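Local structure of oxidized polyvinyl alcohol hydrolase (Sphingopyxis, 3WLA) at residues A[35-40]-A[81-86]. The protein hydrolyses beta-diketones such as 4,6-nonanedione and, in the second step of polyvinyl alcohol degradation, the oxidized polymer. Numbering follows the deposited sequence.
Sequences FVVVPP and MVISPV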
loop_
_atom_site.group_PDB
_atom_site.type_symbol
_atom_site.label_atom_id
_atom_site.label_comp_id
_atom_site.label_asym_id
_atom_site.label_seq_id
_atom_site.Cartn_x
_atom_site.Cartn_y
_atom_site.Cartn_z
ATOM N N PHE A 35 0.127 -5.516 -15.678
ATOM C CA PHE A 35 -0.949 -5.039 -14.779
ATOM C C PHE A 35 -2.330 -5.325 -15.381
ATOM O O PHE A 35 -2.479 -5.474 -16.614
ATOM C CB PHE A 35 -0.772 -3.543 -14.458
ATOM C CG PHE A 35 -0.717 -2.647 -15.671
ATOM C CD1 PHE A 35 0.491 -2.256 -16.213
ATOM C CD2 PHE A 35 -1.912 -2.170 -16.257
ATOM C CE1 PHE A 35 0.542 -1.374 -17.350
ATOM C CE2 PHE A 35 -1.901 -1.305 -17.367
ATOM C CZ PHE A 35 -0.682 -0.901 -17.921
ATOM N N VAL A 36 -3.334 -5.462 -14.508
ATOM C CA VAL A 36 -4.683 -5.776 -14.946
ATOM C C VAL A 36 -5.581 -4.542 -14.804
ATOM O O VAL A 36 -5.643 -3.928 -13.755
ATOM C CB VAL A 36 -5.204 -6.984 -14.135
ATOM C CG1 VAL A 36 -6.595 -7.370 -14.535
ATOM C CG2 VAL A 36 -4.270 -8.183 -14.356
ATOM N N VAL A 37 -6.260 -4.173 -15.889
ATOM C CA VAL A 37 -7.145 -2.999 -15.910
ATOM C C VAL A 37 -8.610 -3.451 -15.890
ATOM O O VAL A 37 -9.014 -4.299 -16.702
ATOM C CB VAL A 37 -6.882 -2.148 -17.189
ATOM C CG1 VAL A 37 -7.901 -0.955 -17.280
ATOM C CG2 VAL A 37 -5.458 -1.578 -17.131
ATOM N N VAL A 38 -9.378 -2.949 -14.921
ATOM C CA VAL A 38 -10.829 -3.285 -14.814
ATOM C C VAL A 38 -11.529 -1.940 -14.792
ATOM O O VAL A 38 -11.705 -1.346 -13.738
ATOM C CB VAL A 38 -11.162 -4.056 -13.504
ATOM C CG1 VAL A 38 -12.609 -4.592 -13.561
ATOM C CG2 VAL A 38 -10.193 -5.241 -13.329
ATOM N N PRO A 39 -11.926 -1.416 -15.967
ATOM C CA PRO A 39 -12.592 -0.106 -15.964
ATOM C C PRO A 39 -14.008 -0.109 -15.422
ATOM O O PRO A 39 -14.668 -1.126 -15.382
ATOM C CB PRO A 39 -12.535 0.310 -17.431
ATOM C CG PRO A 39 -12.804 -0.975 -18.139
ATOM C CD PRO A 39 -11.942 -2.014 -17.310
ATOM N N PRO A 40 -14.493 1.048 -14.954
ATOM C CA PRO A 40 -15.871 1.151 -14.421
ATOM C C PRO A 40 -16.804 1.201 -15.652
ATOM O O PRO A 40 -16.322 1.482 -16.771
ATOM C CB PRO A 40 -15.826 2.473 -13.681
ATOM C CG PRO A 40 -14.896 3.288 -14.547
ATOM C CD PRO A 40 -13.781 2.336 -14.881
ATOM N N MET A 81 -12.101 3.006 -11.240
ATOM C CA MET A 81 -11.230 2.348 -12.219
ATOM C C MET A 81 -10.267 1.524 -11.313
ATOM O O MET A 81 -9.586 2.102 -10.451
ATOM C CB MET A 81 -10.419 3.389 -12.981
ATOM C CG MET A 81 -9.152 2.823 -13.593
ATOM S SD MET A 81 -9.418 1.489 -14.796
ATOM C CE MET A 81 -9.566 2.504 -16.312
ATOM N N VAL A 82 -10.214 0.206 -11.484
ATOM C CA VAL A 82 -9.320 -0.637 -10.645
ATOM C C VAL A 82 -8.115 -1.104 -11.510
ATOM O O VAL A 82 -8.310 -1.676 -12.605
ATOM C CB VAL A 82 -10.113 -1.878 -10.136
ATOM C CG1 VAL A 82 -9.267 -2.791 -9.179
ATOM C CG2 VAL A 82 -11.373 -1.385 -9.411
ATOM N N ILE A 83 -6.889 -0.814 -11.062
ATOM C CA ILE A 83 -5.702 -1.264 -11.805
ATOM C C ILE A 83 -4.831 -2.053 -10.795
ATOM O O ILE A 83 -4.387 -1.501 -9.794
ATOM C CB ILE A 83 -4.886 -0.069 -12.360
ATOM C CG1 ILE A 83 -5.767 0.867 -13.165
ATOM C CG2 ILE A 83 -3.729 -0.567 -13.276
ATOM C CD1 ILE A 83 -5.111 2.207 -13.372
ATOM N N SER A 84 -4.628 -3.351 -11.016
ATOM C CA SER A 84 -3.809 -4.120 -10.080
ATOM C C SER A 84 -2.502 -4.473 -10.810
ATOM O O SER A 84 -2.548 -5.114 -11.887
ATOM C CB SER A 84 -4.530 -5.395 -9.658
ATOM O OG SER A 84 -3.855 -6.004 -8.553
ATOM N N PRO A 85 -1.354 -4.030 -10.267
ATOM C CA PRO A 85 -0.016 -4.261 -10.823
ATOM C C PRO A 85 0.529 -5.601 -10.472
ATOM O O PRO A 85 0.284 -6.109 -9.392
ATOM C CB PRO A 85 0.804 -3.134 -10.233
ATOM C CG PRO A 85 0.227 -3.071 -8.808
ATOM C CD PRO A 85 -1.274 -3.247 -9.004
ATOM N N VAL A 86 1.276 -6.184 -11.410
ATOM C CA VAL A 86 1.905 -7.467 -11.200
ATOM C C VAL A 86 3.339 -7.277 -10.624
ATOM O O VAL A 86 4.121 -6.411 -11.081
ATOM C CB VAL A 86 1.970 -8.279 -12.533
ATOM C CG1 VAL A 86 2.739 -9.585 -12.289
ATOM C CG2 VAL A 86 0.493 -8.600 -13.000
#
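Phe35 lays its ring alongside Ile83, CD2 standing 3.8 Å from Ile83 CG2, in a clear example of how antiparallel strands sort their side chains between two layers. The ring gets there because its CG sits between the backbone N and the carbonyl carbon (chi1 56°), and CG2 of Val37 meets its edge in the ring plane. Pro85, which lacks an N-H, lies opposite Phe35 in a non-hydrogen-bonded pair, so its missing N-H takes no bond from this pair. Next along, Val36 and Ser84 exchange two backbone hydrogen bonds, and Val36 O also receives the CA-H of Ile83 (CA to O, 3.3 Å). Ser84 OG turns to the carbonyl of Pro52 on the adjoining strand.

The pair lies where the antiparallel strands near one end of the central alpha/beta-hydrolase sheet join its parallel part: strand 35-38 runs antiparallel to strand 81-85, at 170°, and strand 81-85 parallel to strand 47-53. Val36 and Val82 face helix 60-65, whereas Phe35 and Ile83 reach Met141 of helix 133-145.

Val37 then sends CG1 to within 3.8 Å of Met81 SD. Val38 repeats the exchange of two hydrogen bonds with Val82: its N lies 2.9 Å from Val82 O, close to the line of that C=O, while the N-H of Val82 approaches Val38 O tilted 35° from the carbonyl plane. Beyond Val38, where the first strand ends, Pro39 meets the thioether of Met81, whose chain is bent at chi2 and chi3: SD lies 3.7 Å from Pro39 CA and CE touches Pro39 CB. With the thioether cut back to an alanine here, Val37 CG1 and Pro39 would probably lose the apolar partner they share. Pro40 finishes the contact by setting CD against Met81 CA, 3.7 Å away.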